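Local coordinates for protein phosphoglycerate kinase (PDB 4NG4) that transfers a phosphoryl group between ATP and 3-phosphoglycerate in glycolysis, acting as a monomeric phosphoglycerate kinase, at residues G164-A169 with I394-Q399; D277-D282 with S298-G303; G327-E332 with L363-L368. All blocks are in the same frame, centred on the assembly; numbering follows the deposited sequence.

Interaction 1. Residues G164-A169 with I394-Q399; sequences GVAAYA and IKILTQ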
loop_
_atom_site.group_PDB
_atom_site.type_symbol
_atom_site.label_atom_id
_atom_site.label_comp_id
_atom_site.label_asym_id
_atom_site.label_seq_id
_atom_site.Cartn_x
_atom_site.Cartn_y
_atom_site.Cartn_z
ATOM N N GLY A 164 -12.664 11.106 12.254
ATOM C CA GLY A 164 -13.540 11.903 13.111
ATOM C C GLY A 164 -12.969 13.265 13.449
ATOM O O GLY A 164 -13.662 14.273 13.317
ATOM N N VAL A 165 -11.708 13.297 13.877
ATOM C CA VAL A 165 -11.068 14.550 14.260
ATOM C C VAL A 165 -11.083 15.552 13.108
ATOM O O VAL A 165 -11.401 16.734 13.322
ATOM C CB VAL A 165 -9.624 14.355 14.785
ATOM C CG1 VAL A 165 -8.739 13.678 13.766
ATOM C CG2 VAL A 165 -9.037 15.690 15.187
ATOM N N ALA A 166 -10.777 15.081 11.898
ATOM C CA ALA A 166 -10.783 15.937 10.704
ATOM C C ALA A 166 -12.184 16.451 10.358
ATOM O O ALA A 166 -12.324 17.527 9.772
ATOM C CB ALA A 166 -10.186 15.209 9.504
ATOM N N ALA A 167 -13.211 15.685 10.724
ATOM C CA ALA A 167 -14.587 16.098 10.495
ATOM C C ALA A 167 -14.937 17.365 11.276
ATOM O O ALA A 167 -15.684 18.211 10.770
ATOM C CB ALA A 167 -15.548 14.974 10.848
ATOM N N TYR A 168 -14.382 17.499 12.487
ATOM C CA TYR A 168 -14.744 18.596 13.416
ATOM C C TYR A 168 -13.607 19.576 13.793
ATOM O O TYR A 168 -13.770 20.380 14.711
ATOM C CB TYR A 168 -15.320 18.001 14.714
ATOM C CG TYR A 168 -16.484 17.055 14.510
ATOM C CD1 TYR A 168 -17.755 17.544 14.207
ATOM C CD2 TYR A 168 -16.316 15.674 14.622
ATOM C CE1 TYR A 168 -18.835 16.689 14.016
ATOM C CE2 TYR A 168 -17.393 14.797 14.430
ATOM C CZ TYR A 168 -18.653 15.320 14.129
ATOM O OH TYR A 168 -19.732 14.483 13.939
ATOM N N ALA A 169 -12.466 19.502 13.107
ATOM C CA ALA A 169 -11.326 20.380 13.403
ATOM C C ALA A 169 -11.455 21.705 12.649
ATOM O O ALA A 169 -11.776 21.704 11.460
ATOM C CB ALA A 169 -10.021 19.698 13.045
ATOM N N ILE A 394 -9.336 10.850 3.195
ATOM C CA ILE A 394 -9.222 11.711 2.015
ATOM C C ILE A 394 -10.520 12.453 1.722
ATOM O O ILE A 394 -10.507 13.636 1.362
ATOM C CB ILE A 394 -8.825 10.884 0.779
ATOM C CG1 ILE A 394 -7.383 10.381 0.929
ATOM C CG2 ILE A 394 -8.983 11.704 -0.498
ATOM C CD1 ILE A 394 -7.138 9.005 0.325
ATOM N N LYS A 395 -11.636 11.757 1.875
ATOM C CA LYS A 395 -12.930 12.352 1.638
ATOM C C LYS A 395 -13.058 13.641 2.450
ATOM O O LYS A 395 -13.341 14.706 1.896
ATOM C CB LYS A 395 -14.047 11.371 2.005
ATOM C CG LYS A 395 -15.377 11.706 1.356
ATOM C CD LYS A 395 -16.538 10.935 1.974
ATOM C CE LYS A 395 -17.818 11.116 1.156
ATOM N NZ LYS A 395 -19.061 10.820 1.936
ATOM N N ILE A 396 -12.803 13.544 3.753
ATOM C CA ILE A 396 -12.988 14.670 4.652
ATOM C C ILE A 396 -12.013 15.804 4.346
ATOM O O ILE A 396 -12.393 16.972 4.424
ATOM C CB ILE A 396 -12.877 14.255 6.146
ATOM C CG1 ILE A 396 -13.864 13.131 6.464
ATOM C CG2 ILE A 396 -13.161 15.451 7.071
ATOM C CD1 ILE A 396 -13.934 12.782 7.933
ATOM N N LEU A 397 -10.774 15.472 3.987
ATOM C CA LEU A 397 -9.775 16.506 3.693
ATOM C C LEU A 397 -10.197 17.402 2.524
ATOM O O LEU A 397 -9.905 18.606 2.520
ATOM C CB LEU A 397 -8.400 15.890 3.429
ATOM C CG LEU A 397 -7.662 15.353 4.654
ATOM C CD1 LEU A 397 -6.320 14.766 4.243
ATOM C CD2 LEU A 397 -7.470 16.426 5.715
ATOM N N THR A 398 -10.877 16.811 1.539
ATOM C CA THR A 398 -11.431 17.574 0.413
ATOM C C THR A 398 -12.699 18.339 0.812
ATOM O O THR A 398 -12.821 19.534 0.531
ATOM C CB THR A 398 -11.760 16.660 -0.776
ATOM O OG1 THR A 398 -12.729 15.691 -0.368
ATOM C CG2 THR A 398 -10.508 15.943 -1.286
ATOM N N GLN A 399 -13.630 17.644 1.463
ATOM C CA GLN A 399 -14.845 18.275 1.996
ATOM C C GLN A 399 -14.559 19.587 2.734
ATOM O O GLN A 399 -15.362 20.511 2.690
ATOM C CB GLN A 399 -15.558 17.346 2.978
ATOM C CG GLN A 399 -16.366 16.229 2.362
ATOM C CD GLN A 399 -16.937 15.280 3.422
ATOM O OE1 GLN A 399 -17.148 15.670 4.569
ATOM N NE2 GLN A 399 -17.179 14.028 3.036
#
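Ile396 meets Ala166 and Ala167 where two helices come together. The CA atoms of Ala167 and Ile396 are 6.2 Å apart, a close approach consistent with the small side chains of Ala166 and Ala167. Ile396 carries the other side of the contact with both of its branches. With CG1 beside the backbone N (chi1 -55°), CG2 of Ile396 points at Ala166, 3.9 Å from Ala166 CB. The same methyl is 3.5 Å from Ala166 O. The longer branch runs on extended (chi2 -173°) and brings CD1 alongside Ala167, 4.0 Å from Ala167 CB. The two branches thus touch two successive residues of the helix. Ala167 CB also lies over one face of the Tyr168 ring, 3.9 Å above its plane and toward the rim. No hydrogen bond joins the two segments. The contact is made by apolar side chains against each other and against the helix backbone. Within 394-399, Thr398 OG1 donates to Lys395 O at 2.5 Å. That carbonyl also accepts the helical bond from Gln399 N.

Arg400, one residue further along the second helix, bonds through NH1 to Ala169 O and weakly to Ala166 O. Ala166 and Val165 also rest on Phe147 of strand 146-149, Val165 and Tyr168 touch helix 134-142, and Leu397 reaches Met149 of the same strand and packs with Phe14 near the N terminus. The C-terminal helix 392-401 is thereby laid against helix 160-168 and the six-stranded parallel sheet of the N-terminal domain.

Interaction 2. Residues D277-D282 with S298-G303; sequences DELSED and SIFDVG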
loop_
_atom_site.group_PDB
_atom_site.type_symbol
_atom_site.label_atom_id
_atom_site.label_comp_id
_atom_site.label_asym_id
_atom_site.label_seq_id
_atom_site.Cartn_x
_atom_site.Cartn_y
_atom_site.Cartn_z
ATOM N N ASP A 277 6.213 -31.515 -9.348
ATOM C CA ASP A 277 5.231 -32.322 -8.632
ATOM C C ASP A 277 5.360 -32.207 -7.105
ATOM O O ASP A 277 4.694 -32.935 -6.362
ATOM C CB ASP A 277 5.273 -33.781 -9.112
ATOM C CG ASP A 277 6.415 -34.580 -8.513
ATOM O OD1 ASP A 277 7.417 -33.969 -8.069
ATOM O OD2 ASP A 277 6.299 -35.835 -8.500
ATOM N N GLU A 278 6.220 -31.290 -6.650
ATOM C CA GLU A 278 6.350 -30.943 -5.230
ATOM C C GLU A 278 7.061 -29.598 -5.162
ATOM O O GLU A 278 7.966 -29.357 -5.957
ATOM C CB GLU A 278 7.109 -32.040 -4.443
ATOM C CG GLU A 278 8.644 -31.980 -4.510
ATOM C CD GLU A 278 9.328 -33.218 -3.950
ATOM O OE1 GLU A 278 8.659 -34.270 -3.836
ATOM O OE2 GLU A 278 10.546 -33.133 -3.633
ATOM N N LEU A 279 6.652 -28.724 -4.244
ATOM C CA LEU A 279 7.217 -27.378 -4.159
ATOM C C LEU A 279 8.420 -27.297 -3.228
ATOM O O LEU A 279 8.268 -27.149 -2.014
ATOM C CB LEU A 279 6.143 -26.383 -3.710
ATOM C CG LEU A 279 6.542 -24.901 -3.544
ATOM C CD1 LEU A 279 7.397 -24.364 -4.715
ATOM C CD2 LEU A 279 5.283 -24.055 -3.381
ATOM N N SER A 280 9.614 -27.370 -3.815
ATOM C CA SER A 280 10.882 -27.307 -3.071
ATOM C C SER A 280 12.065 -27.031 -4.022
ATOM O O SER A 280 11.962 -27.290 -5.232
ATOM C CB SER A 280 11.106 -28.621 -2.312
ATOM O OG SER A 280 10.988 -29.734 -3.185
ATOM N N GLU A 281 13.191 -26.541 -3.483
ATOM C CA GLU A 281 14.383 -26.255 -4.305
ATOM C C GLU A 281 14.960 -27.511 -4.973
ATOM O O GLU A 281 15.950 -27.421 -5.701
ATOM C CB GLU A 281 15.484 -25.564 -3.462
ATOM C CG GLU A 281 16.326 -26.510 -2.577
ATOM C CD GLU A 281 17.403 -25.804 -1.748
ATOM O OE1 GLU A 281 18.495 -26.397 -1.544
ATOM O OE2 GLU A 281 17.163 -24.665 -1.294
ATOM N N ASP A 282 14.310 -28.657 -4.758
ATOM C CA ASP A 282 14.925 -29.979 -4.887
ATOM C C ASP A 282 14.374 -30.844 -6.022
ATOM O O ASP A 282 15.096 -31.697 -6.552
ATOM C CB ASP A 282 14.696 -30.725 -3.573
ATOM C CG ASP A 282 15.847 -31.617 -3.197
ATOM O OD1 ASP A 282 17.004 -31.167 -3.340
ATOM O OD2 ASP A 282 15.593 -32.751 -2.734
ATOM N N SER A 298 1.859 -28.816 -10.735
ATOM C CA SER A 298 1.294 -27.516 -10.391
ATOM C C SER A 298 2.152 -26.442 -11.034
ATOM O O SER A 298 3.365 -26.616 -11.178
ATOM C CB SER A 298 1.284 -27.312 -8.868
ATOM O OG SER A 298 0.908 -28.479 -8.165
ATOM N N ILE A 299 1.526 -25.330 -11.403
ATOM C CA ILE A 299 2.246 -24.205 -11.993
ATOM C C ILE A 299 2.818 -23.303 -10.904
ATOM O O ILE A 299 2.076 -22.767 -10.096
ATOM C CB ILE A 299 1.332 -23.376 -12.896
ATOM C CG1 ILE A 299 0.812 -24.250 -14.059
ATOM C CG2 ILE A 299 2.080 -22.152 -13.431
ATOM C CD1 ILE A 299 -0.222 -23.559 -14.951
ATOM N N PHE A 300 4.142 -23.136 -10.897
ATOM C CA PHE A 300 4.828 -22.275 -9.929
ATOM C C PHE A 300 5.491 -21.028 -10.533
ATOM O O PHE A 300 5.988 -20.164 -9.810
ATOM C CB PHE A 300 5.887 -23.084 -9.193
ATOM C CG PHE A 300 5.352 -24.315 -8.499
ATOM C CD1 PHE A 300 4.256 -24.238 -7.665
ATOM C CD2 PHE A 300 5.963 -25.540 -8.669
ATOM C CE1 PHE A 300 3.781 -25.357 -7.014
ATOM C CE2 PHE A 300 5.495 -26.655 -8.026
ATOM C CZ PHE A 300 4.397 -26.562 -7.193
ATOM N N ASP A 301 5.516 -20.929 -11.852
ATOM C CA ASP A 301 6.139 -19.781 -12.506
ATOM C C ASP A 301 5.707 -19.731 -13.952
ATOM O O ASP A 301 5.232 -20.721 -14.494
ATOM C CB ASP A 301 7.682 -19.861 -12.434
ATOM C CG ASP A 301 8.362 -18.482 -12.357
ATOM O OD1 ASP A 301 7.662 -17.435 -12.282
ATOM O OD2 ASP A 301 9.624 -18.451 -12.376
ATOM N N VAL A 302 5.862 -18.564 -14.563
ATOM C CA VAL A 302 5.716 -18.421 -16.002
ATOM C C VAL A 302 6.955 -18.966 -16.676
ATOM O O VAL A 302 7.997 -19.149 -16.048
ATOM C CB VAL A 302 5.592 -16.946 -16.428
ATOM C CG1 VAL A 302 4.352 -16.298 -15.808
ATOM C CG2 VAL A 302 6.870 -16.181 -16.052
ATOM N N GLY A 303 6.832 -19.206 -17.972
ATOM C CA GLY A 303 7.952 -19.655 -18.799
ATOM C C GLY A 303 8.600 -18.511 -19.561
ATOM O O GLY A 303 8.188 -17.356 -19.419
#
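Leu279 and Phe300 are the residues with the nearest CA atoms, 8.1 Å apart. Residues 277-282 form an irregular loop that leaves strand 272-276. Residues 298-300 form an edge strand of a small antiparallel sheet, paired with that same strand 272-276, and the chain turns a corner at Asp301. The loop and the strand are not hydrogen-bonded to each other, so the contact rests mainly on side chains.

Leu279 lies over one face of the Phe300 ring. It swings CG to the side away from its own N (chi1 179°), which carries the branched end across the ring. CD1 stands 4.2 Å from the ring centroid and only 4° off the normal, a CH-pi contact. CB and CD2 stand on the same side, near the rim atoms CZ and CE1. Leu279 CB is 3.9 Å from Phe300 CZ, and Leu279 CD2 is 4.1 Å from Phe300 CE1. The opposite face of the ring has Ser298 O 3.7 Å above its plane, toward the rim. Glu278 O approaches obliquely, 4.2 Å from Phe300 CE2. Phe334 touches both partners, its ring meeting that of Phe300 with the planes at about 50°.

The strand also serves the nucleotide site. Ile299 O makes a weak hydrogen bond to N6 of the bound ADP. Asp301 and Phe334 belong to the magnesium site, and Asp301 OD2 is held by Gly337 N.

The contact is apolar and CH-pi in character. With no directional bond between the segments, it depends on shape fit, and Phe334 extends the same apolar patch.

Interaction 3. Residues G327-E332 with L363-L368; sequences GVFEIE and LDKFNL. With ADP (adenosine-5'-diphosphate), chain E.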
loop_
_atom_site.group_PDB
_atom_site.type_symbol
_atom_site.label_atom_id
_atom_site.label_comp_id
_atom_site.label_asym_id
_atom_site.label_seq_id
_atom_site.Cartn_x
_atom_site.Cartn_y
_atom_site.Cartn_z
ATOM N N GLY A 327 5.318 -15.574 -9.780
ATOM C CA GLY A 327 5.612 -16.964 -9.452
ATOM C C GLY A 327 6.030 -17.124 -8.003
ATOM O O GLY A 327 6.122 -16.149 -7.250
ATOM N N VAL A 328 6.290 -18.356 -7.604
ATOM C CA VAL A 328 6.699 -18.637 -6.249
ATOM C C VAL A 328 8.153 -18.230 -6.099
ATOM O O VAL A 328 9.044 -19.067 -5.908
ATOM C CB VAL A 328 6.515 -20.129 -5.904
ATOM C CG1 VAL A 328 6.731 -20.360 -4.400
ATOM C CG2 VAL A 328 5.123 -20.615 -6.342
ATOM N N PHE A 329 8.387 -16.923 -6.158
ATOM C CA PHE A 329 9.744 -16.358 -6.159
ATOM C C PHE A 329 10.601 -16.733 -4.951
ATOM O O PHE A 329 11.815 -16.648 -5.023
ATOM C CB PHE A 329 9.659 -14.828 -6.216
ATOM C CG PHE A 329 9.339 -14.190 -4.878
ATOM C CD1 PHE A 329 8.031 -14.092 -4.435
ATOM C CD2 PHE A 329 10.362 -13.712 -4.052
ATOM C CE1 PHE A 329 7.743 -13.518 -3.206
ATOM C CE2 PHE A 329 10.069 -13.135 -2.821
ATOM C CZ PHE A 329 8.763 -13.045 -2.398
ATOM N N GLU A 330 9.968 -17.088 -3.829
ATOM C CA GLU A 330 10.695 -17.369 -2.570
ATOM C C GLU A 330 11.621 -18.564 -2.706
ATOM O O GLU A 330 12.724 -18.554 -2.177
ATOM C CB GLU A 330 9.734 -17.609 -1.395
ATOM C CG GLU A 330 8.758 -16.442 -1.094
ATOM C CD GLU A 330 7.388 -16.587 -1.787
ATOM O OE1 GLU A 330 7.243 -17.432 -2.704
ATOM O OE2 GLU A 330 6.451 -15.848 -1.414
ATOM N N ILE A 331 11.160 -19.595 -3.407
ATOM C CA ILE A 331 12.016 -20.718 -3.766
ATOM C C ILE A 331 12.667 -20.375 -5.107
ATOM O O ILE A 331 12.057 -19.709 -5.939
ATOM C CB ILE A 331 11.230 -22.060 -3.792
ATOM C CG1 ILE A 331 12.185 -23.252 -3.845
ATOM C CG2 ILE A 331 10.273 -22.103 -4.936
ATOM C CD1 ILE A 331 12.999 -23.428 -2.549
ATOM N N GLU A 332 13.906 -20.825 -5.296
ATOM C CA GLU A 332 14.818 -20.265 -6.306
ATOM C C GLU A 332 14.574 -20.754 -7.724
ATOM O O GLU A 332 14.828 -20.024 -8.670
ATOM C CB GLU A 332 16.282 -20.535 -5.923
ATOM C CG GLU A 332 16.681 -19.988 -4.535
ATOM C CD GLU A 332 16.417 -20.962 -3.350
ATOM O OE1 GLU A 332 15.696 -21.983 -3.514
ATOM O OE2 GLU A 332 16.950 -20.695 -2.242
ATOM N N LEU A 363 11.249 -7.493 -4.612
ATOM C CA LEU A 363 12.110 -6.365 -4.953
ATOM C C LEU A 363 13.318 -6.229 -4.028
ATOM O O LEU A 363 14.379 -5.762 -4.437
ATOM C CB LEU A 363 11.304 -5.068 -4.914
ATOM C CG LEU A 363 10.301 -4.867 -6.037
ATOM C CD1 LEU A 363 9.709 -3.477 -5.900
ATOM C CD2 LEU A 363 10.959 -5.049 -7.399
ATOM N N ASP A 364 13.142 -6.627 -2.780
ATOM C CA ASP A 364 14.241 -6.673 -1.832
ATOM C C ASP A 364 15.193 -7.828 -2.174
ATOM O O ASP A 364 16.395 -7.631 -2.207
ATOM C CB ASP A 364 13.688 -6.816 -0.413
ATOM C CG ASP A 364 14.731 -6.638 0.647
ATOM O OD1 ASP A 364 15.906 -6.319 0.336
ATOM O OD2 ASP A 364 14.354 -6.826 1.821
ATOM N N LYS A 365 14.655 -9.013 -2.455
ATOM C CA LYS A 365 15.479 -10.201 -2.715
ATOM C C LYS A 365 16.371 -10.055 -3.926
ATOM O O LYS A 365 17.504 -10.532 -3.933
ATOM C CB LYS A 365 14.602 -11.435 -2.924
ATOM C CG LYS A 365 15.396 -12.725 -3.141
ATOM C CD LYS A 365 14.507 -13.947 -3.057
ATOM C CE LYS A 365 15.298 -15.191 -2.771
ATOM N NZ LYS A 365 14.417 -16.368 -2.847
ATOM N N PHE A 366 15.847 -9.405 -4.953
ATOM C CA PHE A 366 16.583 -9.181 -6.194
ATOM C C PHE A 366 17.373 -7.861 -6.152
ATOM O O PHE A 366 17.990 -7.473 -7.147
ATOM C CB PHE A 366 15.603 -9.164 -7.379
ATOM C CG PHE A 366 14.639 -10.329 -7.405
ATOM C CD1 PHE A 366 15.083 -11.633 -7.208
ATOM C CD2 PHE A 366 13.286 -10.120 -7.656
ATOM C CE1 PHE A 366 14.199 -12.703 -7.245
ATOM C CE2 PHE A 366 12.385 -11.188 -7.707
ATOM C CZ PHE A 366 12.847 -12.479 -7.503
ATOM N N ASN A 367 17.363 -7.196 -4.993
ATOM C CA ASN A 367 17.935 -5.848 -4.809
ATOM C C ASN A 367 17.641 -4.903 -5.968
ATOM O O ASN A 367 18.554 -4.374 -6.598
ATOM C CB ASN A 367 19.441 -5.917 -4.513
ATOM C CG ASN A 367 19.742 -6.489 -3.127
ATOM O OD1 ASN A 367 20.810 -7.067 -2.892
ATOM N ND2 ASN A 367 18.797 -6.328 -2.203
ATOM N N LEU A 368 16.349 -4.714 -6.237
ATOM C CA LEU A 368 15.880 -3.789 -7.269
ATOM C C LEU A 368 14.976 -2.661 -6.740
ATOM O O LEU A 368 14.475 -1.855 -7.532
ATOM C CB LEU A 368 15.139 -4.578 -8.350
ATOM C CG LEU A 368 16.038 -5.371 -9.289
ATOM C CD1 LEU A 368 15.205 -6.322 -10.106
ATOM C CD2 LEU A 368 16.847 -4.444 -10.185
HETATM P PB ADP E . 1.434 -9.006 -2.568
HETATM O O1B ADP E . 2.815 -8.730 -3.110
HETATM O O2B ADP E . 1.416 -9.259 -1.074
HETATM O O3B ADP E . 0.374 -8.048 -3.057
HETATM P PA ADP E . -0.252 -11.301 -2.922
HETATM O O1A ADP E . -0.636 -11.081 -1.479
HETATM O O2A ADP E . -1.303 -11.051 -3.971
HETATM O O3A ADP E . 1.047 -10.404 -3.289
HETATM O "O5'" ADP E . 0.255 -12.838 -3.021
HETATM C "C5'" ADP E . 1.612 -13.189 -3.320
HETATM C "C4'" ADP E . 1.987 -14.505 -2.652
HETATM O "O4'" ADP E . 1.322 -15.583 -3.320
HETATM C "C3'" ADP E . 3.493 -14.769 -2.709
HETATM O "O3'" ADP E . 4.041 -14.901 -1.389
HETATM C "C2'" ADP E . 3.651 -16.032 -3.547
HETATM O "O2'" ADP E . 4.566 -16.973 -2.978
HETATM C "C1'" ADP E . 2.246 -16.628 -3.658
HETATM N N9 ADP E . 1.999 -17.198 -5.023
HETATM C C8 ADP E . 2.028 -16.528 -6.200
HETATM N N7 ADP E . 1.770 -17.374 -7.232
HETATM C C5 ADP E . 1.565 -18.607 -6.728
HETATM C C6 ADP E . 1.245 -19.954 -7.262
HETATM N N6 ADP E . 1.084 -20.174 -8.591
HETATM N N1 ADP E . 1.113 -20.966 -6.365
HETATM C C2 ADP E . 1.266 -20.800 -5.030
HETATM N N3 ADP E . 1.561 -19.604 -4.483
HETATM C C4 ADP E . 1.720 -18.491 -5.263
#
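Glu330 and Lys365 have the nearest CA atoms, 8.6 Å apart, where a type I turn from Val328 to Ile331 faces the C-terminal end of helix 357-365, which closes in a Schellman motif at Asn367.

Lys365 reaches across with its chain stretched out. It is extended from its first torsion outward (chi1 -178°). The ammonium group arrives at the backbone of the turn. NZ makes a weak hydrogen bond to Phe329 O at 3.4 Å and lies 2.8 Å from Glu330 O. The carboxylate of Glu332 is also in the neighbourhood. It is too far for contact, but its charge may still favour the lysine. On the way, Lys365 CD passes the edge of the Phe329 ring, near its plane. Phe366 touches the same residue, its CZ 4.2 Å from Phe329 CB.

The turn is part of the nucleotide pocket in the C-terminal domain of phosphoglycerate kinase. Helix 357-365 supplies that pocket from its other end, where Asp358 N and Thr359 OG1 bond to ADP.

Glu330 turns back to the ribose, its chain bent at chi2 (94°). OE2 accepts from ADP O3' at 2.6 Å. ADP O2' lies 2.7 Å from both carboxylate oxygens of Glu330, OE1 and OE2. The carboxylate thus spans both ribose hydroxyls. Val328 CG2 packs against the adenine, 4.0 Å from ADP N1. Glu330 CG lies over one face of the Phe329 ring, toward the rim, while Gly327 O sits in the ring plane at its edge. Ala361 and Ala362 of helix 357-365 also touch Phe329.

In the fold
Following the chain from the N terminus, the first of these segments is on helix 160-168. Its partner comes only with the C-terminal helix 392-401. Interaction 1 closes a loop of 224 residues, and both other contacts fall within it. Interaction 2 closes a loop of 15 residues that includes strand 286-289. Interaction 3 follows in series and closes 30 residues, joining the loop after strand 319-323 to the end of helix 357-365. No two loops cross. Interactions 2 and 3 touch, with a probable hydrogen bond between Phe300 O and Val328 N, and both border the ADP site. Interaction 1, its centre about 40 Å from that of interaction 3, brings the C-terminal end onto the N-terminal domain.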